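Local coordinates for protein probable arylamine n-acetyl transferase (Mycobacterium abscessus, PDB 4GUZ) that probably transfers an acetyl group from acetyl-coenzyme A to arylamine substrates, as other arylamine N-acetyltransferases do, at residues Gln67-Leu70 against Leu71-Arg75; Arg103-Met106 against Gly107-Thr110; Pro195-Pro198 against Ile199-Arg202; Ala204-Phe207 against Val208-Pro212; Gln251-Pro254 against Ala255-Leu258. All blocks are in the same frame, centred on the assembly; numbering follows the deposited sequence.

Contact 1. Residues Gln67-Leu70 against Leu71-Arg75; sequences QAKL and LRSPR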
loop_
_atom_site.group_PDB
_atom_site.type_symbol
_atom_site.label_atom_id
_atom_site.label_comp_id
_atom_site.label_asym_id
_atom_site.label_seq_id
_atom_site.Cartn_x
_atom_site.Cartn_y
_atom_site.Cartn_z
ATOM N N GLN A 67 -8.342 6.904 9.979
ATOM C CA GLN A 67 -9.036 7.898 9.143
ATOM C C GLN A 67 -8.722 9.336 9.582
ATOM O O GLN A 67 -8.657 10.221 8.729
ATOM C CB GLN A 67 -10.556 7.656 9.062
ATOM C CG GLN A 67 -11.354 7.912 10.341
ATOM C CD GLN A 67 -12.779 7.459 10.198
ATOM O OE1 GLN A 67 -13.274 7.198 9.094
ATOM N NE2 GLN A 67 -13.463 7.330 11.320
ATOM N N ALA A 68 -8.481 9.562 10.884
ATOM C CA ALA A 68 -8.105 10.893 11.382
ATOM C C ALA A 68 -6.706 11.278 10.858
ATOM O O ALA A 68 -6.525 12.383 10.361
ATOM C CB ALA A 68 -8.132 10.920 12.909
ATOM N N LYS A 69 -5.736 10.349 10.911
ATOM C CA LYS A 69 -4.391 10.600 10.395
ATOM C C LYS A 69 -4.395 10.743 8.850
ATOM O O LYS A 69 -3.913 11.750 8.336
ATOM C CB LYS A 69 -3.448 9.470 10.835
ATOM C CG LYS A 69 -1.995 9.623 10.385
ATOM C CD LYS A 69 -1.311 8.285 10.512
ATOM C CE LYS A 69 0.132 8.323 10.132
ATOM N NZ LYS A 69 0.723 6.967 10.215
ATOM N N LEU A 70 -4.968 9.765 8.127
ATOM C CA LEU A 70 -4.935 9.730 6.652
ATOM C C LEU A 70 -5.845 10.729 5.933
ATOM O O LEU A 70 -5.521 11.120 4.809
ATOM C CB LEU A 70 -5.232 8.306 6.115
ATOM C CG LEU A 70 -4.244 7.220 6.553
ATOM C CD1 LEU A 70 -4.380 5.955 5.726
ATOM C CD2 LEU A 70 -2.843 7.687 6.454
ATOM N N LEU A 71 -6.967 11.133 6.537
ATOM C CA LEU A 71 -7.891 12.025 5.841
ATOM C C LEU A 71 -7.935 13.454 6.435
ATOM O O LEU A 71 -8.472 14.353 5.782
ATOM C CB LEU A 71 -9.331 11.450 5.866
ATOM C CG LEU A 71 -9.612 9.992 5.473
ATOM C CD1 LEU A 71 -11.089 9.658 5.682
ATOM C CD2 LEU A 71 -9.267 9.721 4.013
ATOM N N ARG A 72 -7.441 13.649 7.671
ATOM C CA ARG A 72 -7.572 14.944 8.352
ATOM C C ARG A 72 -6.238 15.583 8.803
ATOM O O ARG A 72 -6.246 16.615 9.474
ATOM C CB ARG A 72 -8.532 14.800 9.543
ATOM C CG ARG A 72 -9.902 14.300 9.091
ATOM C CD ARG A 72 -10.984 14.436 10.140
ATOM N NE ARG A 72 -10.932 13.372 11.136
ATOM C CZ ARG A 72 -11.801 12.372 11.220
ATOM N NH1 ARG A 72 -12.787 12.264 10.340
ATOM N NH2 ARG A 72 -11.690 11.469 12.181
ATOM N N SER A 73 -5.106 15.021 8.380
ATOM C CA SER A 73 -3.798 15.584 8.661
ATOM C C SER A 73 -2.885 15.371 7.437
ATOM O O SER A 73 -3.147 14.445 6.653
ATOM C CB SER A 73 -3.199 14.987 9.932
ATOM O OG SER A 73 -2.686 13.680 9.738
ATOM N N PRO A 74 -1.827 16.208 7.239
ATOM C CA PRO A 74 -0.936 16.006 6.074
ATOM C C PRO A 74 -0.005 14.802 6.302
ATOM O O PRO A 74 1.209 14.948 6.463
ATOM C CB PRO A 74 -0.172 17.335 5.993
ATOM C CG PRO A 74 -0.135 17.834 7.400
ATOM C CD PRO A 74 -1.410 17.382 8.045
ATOM N N ARG A 75 -0.601 13.600 6.353
ATOM C CA ARG A 75 0.101 12.356 6.639
ATOM C C ARG A 75 -0.361 11.203 5.774
ATOM O O ARG A 75 -1.483 11.186 5.263
ATOM C CB ARG A 75 -0.093 11.951 8.121
ATOM C CG ARG A 75 0.484 12.937 9.159
ATOM C CD ARG A 75 2.026 13.048 9.146
ATOM N NE ARG A 75 2.703 11.751 9.194
ATOM C CZ ARG A 75 2.939 11.063 10.308
ATOM N NH1 ARG A 75 2.588 11.556 11.490
ATOM N NH2 ARG A 75 3.549 9.888 10.252
HETATM O O HOH W 1 -3.170 10.417 3.391
#
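Ser73 OG donates to Lys69 O at 2.7 Å; the hydroxyl lies in the carbonyl plane of Lys69, on a lone pair of its oxygen. With chi1 at 77°, OG sits between the backbone N and the carbonyl carbon of Ser73, and this turns it back under the last helical turn. Ser73 N reaches the same Lys69 O only weakly. Two residues earlier, Leu71 N bonds to Gln67 O at 2.9 Å. The bond from Arg72 N to Ala68 O is weak, so the backbone bonding slackens where the helix gives way to the loop.

The side chains continue the contact. The extended Lys69 chain runs toward Arg75, and Lys69 CE lies over one face of the guanidinium, 3.8 Å from Arg75 NH2. The two positive ends are near each other, but both salt-bridge to Asp52. Glu81 also takes Lys69, and Glu49 takes Arg75. Arg72 NH2 lies 3.7 Å from Ala68 CB, while Arg72 NH1 pairs with Glu17. One water donates to both Leu70 O and Arg75 O, linking the helix to the last residue of the inverse gamma turn centred on Pro74.

The contact forms the C-terminal end of helix 63-72. Leu71 packs on Tyr18 and Phe21 of helix 15-21, and Gln67 and Leu70 rest on Leu85 of helix 79-92.

Contact 2. Residues Arg103-Met106 against Gly107-Thr110; sequences RVQM and GATT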
loop_
_atom_site.group_PDB
_atom_site.type_symbol
_atom_site.label_atom_id
_atom_site.label_comp_id
_atom_site.label_asym_id
_atom_site.label_seq_id
_atom_site.Cartn_x
_atom_site.Cartn_y
_atom_site.Cartn_z
ATOM N N ARG A 103 4.216 -11.962 0.450
ATOM C CA ARG A 103 5.648 -11.972 0.804
ATOM C C ARG A 103 6.368 -11.046 -0.179
ATOM O O ARG A 103 6.436 -11.383 -1.357
ATOM C CB ARG A 103 6.213 -13.400 0.696
ATOM C CG ARG A 103 5.510 -14.424 1.563
ATOM C CD ARG A 103 6.023 -15.820 1.257
ATOM N NE ARG A 103 5.278 -16.828 2.008
ATOM C CZ ARG A 103 5.524 -17.149 3.273
ATOM N NH1 ARG A 103 6.524 -16.569 3.930
ATOM N NH2 ARG A 103 4.799 -18.079 3.879
ATOM N N VAL A 104 6.840 -9.866 0.275
ATOM C CA VAL A 104 7.511 -8.903 -0.607
ATOM C C VAL A 104 8.919 -9.403 -0.885
ATOM O O VAL A 104 9.783 -9.402 -0.005
ATOM C CB VAL A 104 7.486 -7.443 -0.093
ATOM C CG1 VAL A 104 8.134 -6.498 -1.107
ATOM C CG2 VAL A 104 6.058 -6.989 0.192
ATOM N N GLN A 105 9.150 -9.780 -2.126
ATOM C CA GLN A 105 10.402 -10.373 -2.588
ATOM C C GLN A 105 11.343 -9.401 -3.265
ATOM O O GLN A 105 12.563 -9.517 -3.078
ATOM C CB GLN A 105 10.101 -11.523 -3.573
ATOM C CG GLN A 105 9.429 -12.759 -2.928
ATOM C CD GLN A 105 10.219 -13.421 -1.803
ATOM O OE1 GLN A 105 9.676 -13.757 -0.749
ATOM N NE2 GLN A 105 11.506 -13.635 -1.991
ATOM N N MET A 106 10.808 -8.513 -4.116
ATOM C CA MET A 106 11.584 -7.551 -4.933
ATOM C C MET A 106 12.760 -8.235 -5.635
ATOM O O MET A 106 13.901 -7.749 -5.546
ATOM C CB MET A 106 12.067 -6.351 -4.092
ATOM C CG MET A 106 10.935 -5.514 -3.488
ATOM S SD MET A 106 9.655 -4.952 -4.663
ATOM C CE MET A 106 10.542 -3.658 -5.540
ATOM N N GLY A 107 12.483 -9.382 -6.275
ATOM C CA GLY A 107 13.470 -10.161 -7.025
ATOM C C GLY A 107 14.233 -11.249 -6.288
ATOM O O GLY A 107 14.814 -12.126 -6.930
ATOM N N ALA A 108 14.264 -11.201 -4.951
ATOM C CA ALA A 108 15.007 -12.201 -4.171
ATOM C C ALA A 108 14.364 -13.600 -4.255
ATOM O O ALA A 108 13.137 -13.718 -4.355
ATOM C CB ALA A 108 15.118 -11.765 -2.711
ATOM N N THR A 109 15.205 -14.649 -4.239
ATOM C CA THR A 109 14.753 -16.059 -4.259
ATOM C C THR A 109 14.575 -16.593 -2.837
ATOM O O THR A 109 13.777 -17.525 -2.627
ATOM C CB THR A 109 15.708 -16.929 -5.064
ATOM O OG1 THR A 109 17.025 -16.787 -4.512
ATOM C CG2 THR A 109 15.701 -16.568 -6.549
ATOM N N THR A 110 15.307 -16.004 -1.855
ATOM C CA THR A 110 15.165 -16.334 -0.437
ATOM C C THR A 110 13.781 -15.852 0.021
ATOM O O THR A 110 13.473 -14.666 -0.084
ATOM C CB THR A 110 16.297 -15.696 0.423
ATOM O OG1 THR A 110 17.566 -16.052 -0.124
ATOM C CG2 THR A 110 16.219 -16.129 1.894
#
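A type I' beta turn runs from Gln105 to Ala108, just after strand 96-104, and opens the loop that leads to strand 116-123. Ala108 N closes it with a hydrogen bond of 3.0 Å to Gln105 O. Met106 and Gly107 hold the two central positions, both with positive phi. At Gly107 phi is 91°, and glycine, which lacks a CB, avoids crowding against Met106 O.

The Gln105 side chain ties the following residues back to the turn. Its chain bends at chi2 (-59°), which brings the amide back over the segment that follows. Gln105 NE2 then donates twice. One bond goes to Ala108 O at 2.9 Å, and the other to Thr110 O, also at 2.9 Å. Both acceptors lie close to the plane of the Gln105 amide, which suits its two N-H bonds. Seen from the acceptors, the nitrogen stands well above each carbonyl plane. With both hydrogens of NE2 in use and OE1 accepting from Arg112 N, the amide is fixed against rotation. One buried side chain thus gathers three points of a largely exposed loop.

Strand 185-196 lies beside the turn. Arg188 makes backbone hydrogen bonds with Gln105 and Met106, and Ser187 OG bonds to Gly107 N. Met106 touches Phe134. At the closing end of the turn, Ala108 CB lies 3.4 Å from Gln105 O, the same oxygen that accepts from Ala108 N.

Contact 3. Residues Pro195-Pro198 against Ile199-Arg202; sequences PQYP and IDYR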
loop_
_atom_site.group_PDB
_atom_site.type_symbol
_atom_site.label_atom_id
_atom_site.label_comp_id
_atom_site.label_asym_id
_atom_site.label_seq_id
_atom_site.Cartn_x
_atom_site.Cartn_y
_atom_site.Cartn_z
ATOM N N PRO A 195 -7.477 -16.758 3.791
ATOM C CA PRO A 195 -8.054 -15.542 4.387
ATOM C C PRO A 195 -7.305 -15.068 5.626
ATOM O O PRO A 195 -6.876 -15.866 6.463
ATOM C CB PRO A 195 -9.508 -15.953 4.726
ATOM C CG PRO A 195 -9.792 -17.089 3.808
ATOM C CD PRO A 195 -8.486 -17.835 3.704
ATOM N N GLN A 196 -7.127 -13.741 5.715
ATOM C CA GLN A 196 -6.446 -13.078 6.823
ATOM C C GLN A 196 -7.344 -11.991 7.359
ATOM O O GLN A 196 -8.200 -11.494 6.641
ATOM C CB GLN A 196 -5.070 -12.519 6.379
ATOM C CG GLN A 196 -4.106 -13.619 5.931
ATOM C CD GLN A 196 -3.438 -14.288 7.102
ATOM O OE1 GLN A 196 -2.651 -13.679 7.828
ATOM N NE2 GLN A 196 -3.763 -15.547 7.319
ATOM N N TYR A 197 -7.200 -11.677 8.633
ATOM C CA TYR A 197 -8.101 -10.755 9.317
ATOM C C TYR A 197 -7.353 -9.591 9.959
ATOM O O TYR A 197 -6.136 -9.670 10.131
ATOM C CB TYR A 197 -8.901 -11.560 10.396
ATOM C CG TYR A 197 -9.483 -12.834 9.828
ATOM C CD1 TYR A 197 -10.623 -12.806 9.028
ATOM C CD2 TYR A 197 -8.838 -14.057 10.002
ATOM C CE1 TYR A 197 -11.117 -13.965 8.427
ATOM C CE2 TYR A 197 -9.305 -15.214 9.383
ATOM C CZ TYR A 197 -10.454 -15.164 8.610
ATOM O OH TYR A 197 -10.923 -16.297 7.998
ATOM N N PRO A 198 -8.086 -8.531 10.376
ATOM C CA PRO A 198 -7.441 -7.386 11.065
ATOM C C PRO A 198 -6.496 -7.793 12.216
ATOM O O PRO A 198 -5.429 -7.183 12.360
ATOM C CB PRO A 198 -8.644 -6.596 11.578
ATOM C CG PRO A 198 -9.676 -6.810 10.509
ATOM C CD PRO A 198 -9.536 -8.285 10.188
ATOM N N ILE A 199 -6.829 -8.870 12.978
ATOM C CA ILE A 199 -5.980 -9.371 14.066
ATOM C C ILE A 199 -4.601 -9.849 13.529
ATOM O O ILE A 199 -3.575 -9.644 14.203
ATOM C CB ILE A 199 -6.687 -10.478 14.925
ATOM C CG1 ILE A 199 -5.901 -10.794 16.210
ATOM C CG2 ILE A 199 -7.036 -11.754 14.130
ATOM C CD1 ILE A 199 -6.040 -9.791 17.296
ATOM N N ASP A 200 -4.587 -10.485 12.333
ATOM C CA ASP A 200 -3.351 -10.965 11.693
ATOM C C ASP A 200 -2.510 -9.752 11.276
ATOM O O ASP A 200 -1.293 -9.728 11.457
ATOM C CB ASP A 200 -3.681 -11.861 10.488
ATOM C CG ASP A 200 -4.453 -13.110 10.881
ATOM O OD1 ASP A 200 -4.122 -13.703 11.916
ATOM O OD2 ASP A 200 -5.442 -13.432 10.199
ATOM N N TYR A 201 -3.189 -8.728 10.775
ATOM C CA TYR A 201 -2.534 -7.483 10.377
ATOM C C TYR A 201 -1.898 -6.774 11.584
ATOM O O TYR A 201 -0.785 -6.276 11.460
ATOM C CB TYR A 201 -3.530 -6.586 9.645
ATOM C CG TYR A 201 -4.032 -7.204 8.358
ATOM C CD1 TYR A 201 -3.244 -8.100 7.632
ATOM C CD2 TYR A 201 -5.270 -6.857 7.834
ATOM C CE1 TYR A 201 -3.675 -8.623 6.412
ATOM C CE2 TYR A 201 -5.714 -7.382 6.622
ATOM C CZ TYR A 201 -4.909 -8.257 5.910
ATOM O OH TYR A 201 -5.325 -8.724 4.686
ATOM N N ARG A 202 -2.527 -6.831 12.763
ATOM C CA ARG A 202 -1.948 -6.225 13.973
ATOM C C ARG A 202 -0.673 -6.942 14.384
ATOM O O ARG A 202 0.315 -6.280 14.701
ATOM C CB ARG A 202 -2.953 -6.223 15.128
ATOM C CG ARG A 202 -4.074 -5.222 14.926
ATOM C CD ARG A 202 -4.855 -5.000 16.211
ATOM N NE ARG A 202 -5.823 -6.067 16.469
ATOM C CZ ARG A 202 -7.030 -6.130 15.914
ATOM N NH1 ARG A 202 -7.423 -5.197 15.054
ATOM N NH2 ARG A 202 -7.847 -7.133 16.202
#
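Gln196 meets Asp200 flat on flat. Its amide plane is 19° from the carboxylate plane and stacked on it, and Gln196 OE1 comes within 3.4 Å of Asp200 CB. Gln196 CB also approaches the ring of Tyr201. The bent Gln196 chain turns NE2 back toward Pro195 O, where it makes a weak bond.

Tyr197 is the N-cap residue. Tyr197 N donates to Asp200 OD2 at 2.9 Å, on the anti side of the carboxylate and somewhat out of its plane. In return, Tyr197 O accepts from Tyr201 N at 3.2 Å, in the carbonyl plane, and weakly from Asp200 N. This oxygen also lies over one face of the Tyr201 ring. The Tyr197 ring runs alongside the Asp200 side chain, with Tyr197 CD2 3.5 Å from Asp200 OD2, and Tyr197 CB makes an apolar contact with Ile199 CG2.

Pro198 begins the helix, and Pro198 O accepts from Arg202 N at 3.0 Å. The Arg202 chain bends at chi3 (-80°), which folds its guanidinium back so that one face lies above Pro198 O.

The contact joins the end of strand 185-196 to the start of helix 198-210. Gln196 and Tyr201 rest on Gln101 of strand 96-104, and Tyr201 OH bonds to Ile100 O. The Tyr201 ring meets Tyr80 of helix 79-92. Near the N-terminus of the chain, Met7 and Trp8 pack on Pro198.

Contact 4. Residues Ala204-Phe207 against Val208-Pro212; sequences ASYF and VASSP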
loop_
_atom_site.group_PDB
_atom_site.type_symbol
_atom_site.label_atom_id
_atom_site.label_comp_id
_atom_site.label_asym_id
_atom_site.label_seq_id
_atom_site.Cartn_x
_atom_site.Cartn_y
_atom_site.Cartn_z
ATOM N N ALA A 204 1.282 -8.794 12.403
ATOM C CA ALA A 204 2.248 -8.568 11.326
ATOM C C ALA A 204 2.824 -7.168 11.400
ATOM O O ALA A 204 4.031 -7.005 11.249
ATOM C CB ALA A 204 1.587 -8.798 9.974
ATOM N N SER A 205 1.969 -6.165 11.660
ATOM C CA SER A 205 2.363 -4.760 11.799
ATOM C C SER A 205 3.309 -4.563 12.982
ATOM O O SER A 205 4.241 -3.768 12.883
ATOM C CB SER A 205 1.137 -3.869 11.961
ATOM O OG SER A 205 1.494 -2.502 11.839
ATOM N N TYR A 206 3.089 -5.297 14.091
ATOM C CA TYR A 206 3.985 -5.230 15.253
ATOM C C TYR A 206 5.435 -5.550 14.830
ATOM O O TYR A 206 6.351 -4.828 15.228
ATOM C CB TYR A 206 3.519 -6.176 16.381
ATOM C CG TYR A 206 4.454 -6.165 17.571
ATOM C CD1 TYR A 206 4.421 -5.126 18.499
ATOM C CD2 TYR A 206 5.395 -7.175 17.754
ATOM C CE1 TYR A 206 5.306 -5.088 19.574
ATOM C CE2 TYR A 206 6.299 -7.138 18.813
ATOM C CZ TYR A 206 6.248 -6.094 19.724
ATOM O OH TYR A 206 7.110 -6.067 20.792
ATOM N N PHE A 207 5.632 -6.611 14.017
ATOM C CA PHE A 207 6.942 -7.009 13.486
ATOM C C PHE A 207 7.455 -5.945 12.503
ATOM O O PHE A 207 8.598 -5.505 12.617
ATOM C CB PHE A 207 6.849 -8.395 12.790
ATOM C CG PHE A 207 8.041 -8.819 11.955
ATOM C CD1 PHE A 207 8.039 -8.653 10.575
ATOM C CD2 PHE A 207 9.144 -9.426 12.545
ATOM C CE1 PHE A 207 9.143 -9.038 9.803
ATOM C CE2 PHE A 207 10.251 -9.815 11.776
ATOM C CZ PHE A 207 10.243 -9.620 10.409
ATOM N N VAL A 208 6.609 -5.537 11.536
ATOM C CA VAL A 208 6.987 -4.553 10.512
ATOM C C VAL A 208 7.392 -3.187 11.142
ATOM O O VAL A 208 8.384 -2.589 10.701
ATOM C CB VAL A 208 5.887 -4.397 9.420
ATOM C CG1 VAL A 208 6.208 -3.252 8.450
ATOM C CG2 VAL A 208 5.735 -5.701 8.637
ATOM N N ALA A 209 6.675 -2.728 12.183
ATOM C CA ALA A 209 6.952 -1.411 12.783
ATOM C C ALA A 209 8.140 -1.382 13.769
ATOM O O ALA A 209 8.739 -0.313 13.911
ATOM C CB ALA A 209 5.710 -0.864 13.472
ATOM N N SER A 210 8.488 -2.511 14.443
ATOM C CA SER A 210 9.571 -2.458 15.440
ATOM C C SER A 210 10.757 -3.445 15.245
ATOM O O SER A 210 11.837 -3.172 15.787
ATOM C CB SER A 210 9.002 -2.657 16.844
ATOM O OG SER A 210 8.461 -3.959 17.015
ATOM N N SER A 211 10.573 -4.577 14.534
ATOM C CA SER A 211 11.649 -5.557 14.392
ATOM C C SER A 211 12.845 -5.020 13.606
ATOM O O SER A 211 12.654 -4.384 12.564
ATOM C CB SER A 211 11.153 -6.848 13.745
ATOM O OG SER A 211 12.190 -7.804 13.576
ATOM N N PRO A 212 14.088 -5.303 14.077
ATOM C CA PRO A 212 15.278 -4.846 13.331
ATOM C C PRO A 212 15.450 -5.612 12.009
ATOM O O PRO A 212 16.188 -5.171 11.124
ATOM C CB PRO A 212 16.429 -5.125 14.302
ATOM C CG PRO A 212 15.950 -6.260 15.138
ATOM C CD PRO A 212 14.465 -6.050 15.297
#
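Tyr206 O receives two hydrogen bonds from a single residue, Ser210. Ser210 N donates at 3.2 Å and Ser210 OG at 2.9 Å, from opposite faces of the carbonyl plane. Chi1 of 66° places OG between the backbone N and the carbonyl carbon of Ser210, within reach of the preceding turn. The same hydroxyl oxygen stands over the centre of the Tyr206 ring, 4.1 Å above its plane.

The other carbonyls of the turn have one main-chain donor each. Ala204 O accepts from Val208 N at 3.0 Å, in its carbonyl plane. Ser205 O accepts from Ala209 N at 2.7 Å, with the donor nearly in line with the C=O bond. Phe207 O takes Ser211 N at 2.9 Å, the last bond of the series.

The Phe207 ring lies against the Ser211 side chain, with Phe207 CD2 3.5 Å from Ser211 CB and Phe207 CE2 3.3 Å from Ser211 OG. That hydroxyl oxygen accepts from His213 N. Val208 O and Ser211 O accept from the hydroxyls of Ser214 and Ser217. Ser205 OG bonds to Tyr78 OH. Val208 and Ala209 also pack on Tyr78, and Ala204 on Tyr80 of helix 79-92.

This is the C-terminal end of helix 198-210. Ser211 is the first residue to leave helical angles, and a serine hydroxyl bonded back to the carbonyl four residues earlier is a common feature of helices.

Contact 5. Residues Gln251-Pro254 against Ala255-Leu258; sequences QLTP and AEVL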
loop_
_atom_site.group_PDB
_atom_site.type_symbol
_atom_site.label_atom_id
_atom_site.label_comp_id
_atom_site.label_asym_id
_atom_site.label_seq_id
_atom_site.Cartn_x
_atom_site.Cartn_y
_atom_site.Cartn_z
ATOM N N GLN A 251 20.588 12.707 -3.389
ATOM C CA GLN A 251 20.640 12.729 -1.936
ATOM C C GLN A 251 20.146 14.080 -1.422
ATOM O O GLN A 251 20.544 15.128 -1.940
ATOM C CB GLN A 251 22.063 12.434 -1.415
ATOM C CG GLN A 251 22.168 12.402 0.123
ATOM C CD GLN A 251 21.997 11.034 0.758
ATOM O OE1 GLN A 251 21.205 10.170 0.325
ATOM N NE2 GLN A 251 22.714 10.826 1.851
ATOM N N LEU A 252 19.320 14.049 -0.383
ATOM C CA LEU A 252 18.781 15.242 0.251
ATOM C C LEU A 252 19.420 15.431 1.603
ATOM O O LEU A 252 19.733 14.446 2.280
ATOM C CB LEU A 252 17.250 15.127 0.415
ATOM C CG LEU A 252 16.392 14.910 -0.855
ATOM C CD1 LEU A 252 14.963 14.654 -0.486
ATOM C CD2 LEU A 252 16.416 16.125 -1.756
ATOM N N THR A 253 19.615 16.698 1.999
ATOM C CA THR A 253 20.088 17.053 3.333
ATOM C C THR A 253 18.907 16.841 4.300
ATOM O O THR A 253 17.766 16.866 3.824
ATOM C CB THR A 253 20.558 18.528 3.384
ATOM O OG1 THR A 253 19.436 19.371 3.135
ATOM C CG2 THR A 253 21.716 18.842 2.436
ATOM N N PRO A 254 19.103 16.764 5.638
ATOM C CA PRO A 254 17.944 16.622 6.539
ATOM C C PRO A 254 16.862 17.702 6.319
ATOM O O PRO A 254 15.673 17.373 6.308
ATOM C CB PRO A 254 18.586 16.711 7.925
ATOM C CG PRO A 254 19.946 16.141 7.723
ATOM C CD PRO A 254 20.368 16.707 6.402
ATOM N N ALA A 255 17.262 18.966 6.065
ATOM C CA ALA A 255 16.320 20.053 5.792
ATOM C C ALA A 255 15.584 19.855 4.453
ATOM O O ALA A 255 14.378 20.122 4.382
ATOM C CB ALA A 255 17.044 21.389 5.792
ATOM N N GLU A 256 16.293 19.383 3.396
ATOM C CA GLU A 256 15.666 19.156 2.086
ATOM C C GLU A 256 14.612 18.045 2.172
ATOM O O GLU A 256 13.598 18.130 1.484
ATOM C CB GLU A 256 16.707 18.821 1.020
ATOM C CG GLU A 256 17.464 20.037 0.505
ATOM C CD GLU A 256 18.746 19.733 -0.250
ATOM O OE1 GLU A 256 19.345 18.660 -0.013
ATOM O OE2 GLU A 256 19.175 20.592 -1.052
ATOM N N VAL A 257 14.832 17.034 3.048
ATOM C CA VAL A 257 13.872 15.937 3.274
ATOM C C VAL A 257 12.549 16.526 3.768
ATOM O O VAL A 257 11.508 16.223 3.181
ATOM C CB VAL A 257 14.409 14.854 4.246
ATOM C CG1 VAL A 257 13.300 13.855 4.636
ATOM C CG2 VAL A 257 15.589 14.117 3.626
ATOM N N LEU A 258 12.586 17.386 4.817
ATOM C CA LEU A 258 11.350 18.014 5.312
ATOM C C LEU A 258 10.679 18.844 4.222
ATOM O O LEU A 258 9.452 18.831 4.115
ATOM C CB LEU A 258 11.598 18.908 6.542
ATOM C CG LEU A 258 12.227 18.296 7.797
ATOM C CD1 LEU A 258 12.331 19.365 8.876
ATOM C CD2 LEU A 258 11.381 17.157 8.352
#
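Glu256 OE1 is gripped twice by Thr253. Thr253 N donates to it at 2.8 Å with a nearly straight bond (169°), meeting the anti side of the carboxylate. Thr253 OG1 adds a weak bond to the same oxygen. In the other direction, Glu256 N donates to Thr253 OG1 at 3.2 Å. These reciprocal bonds are a capping box, with Thr253 as the N-cap of helix 254-263. Arg250 adds a long, weak ion pair to Glu256 OE2.

The torsions fit the box. Thr253 chi1 is 64°, which sets OG1 between the backbone N and the carbonyl carbon and turns it toward the first turn of the helix. Extended beyond CG (chi2 164°), the Glu256 chain brings OE1 back to the threonine. Thr253 CG2 also lies 3.4 Å from Glu256 OE1. Helical bonding starts with Val257 N to Thr253 O at 3.0 Å. The next bond, from Leu258 N to Pro254 O, is long and weak.

Leu252 supplies the apolar side. Leu252 CB meets Val257 CG2 and Glu256 CB, each at 3.8 Å. Leu252 and Val257 both rest on Leu233 of strand 229-234, while Pro254 and Leu258 reach Leu278 of helix 271-282. Leu252 O accepts from Arg236 NE.

The chemistry is that of a polar capping box beside an apolar cluster. The carboxylate occupies the backbone N-H of the N-cap residue, and the hydroxyl occupies one in the first turn. A negative group at this end would probably be stabilised by the helix dipole.

How the contacts relate
Each contact is local, lying at a helix end or a turn. Contacts 3 and 5 are helix starts, each with a carboxylate that takes the N-H of the N-cap residue, but only contact 5 has the full capping box. Contacts 1 and 4 are helix ends, where a serine hydroxyl bonds back to a carbonyl. Contacts 3 and 4 share helix 198-210, one at each end, with centres about 14 Å apart. Contact 2 has no helix and relies on a glutamine amide. Contacts 2 and 3 lie at the surface and reach neighbouring strands of one sheet. Contacts 1, 4 and 5 are partly buried, and the charged side chains of contact 1 pair with acidic residues outside its segments.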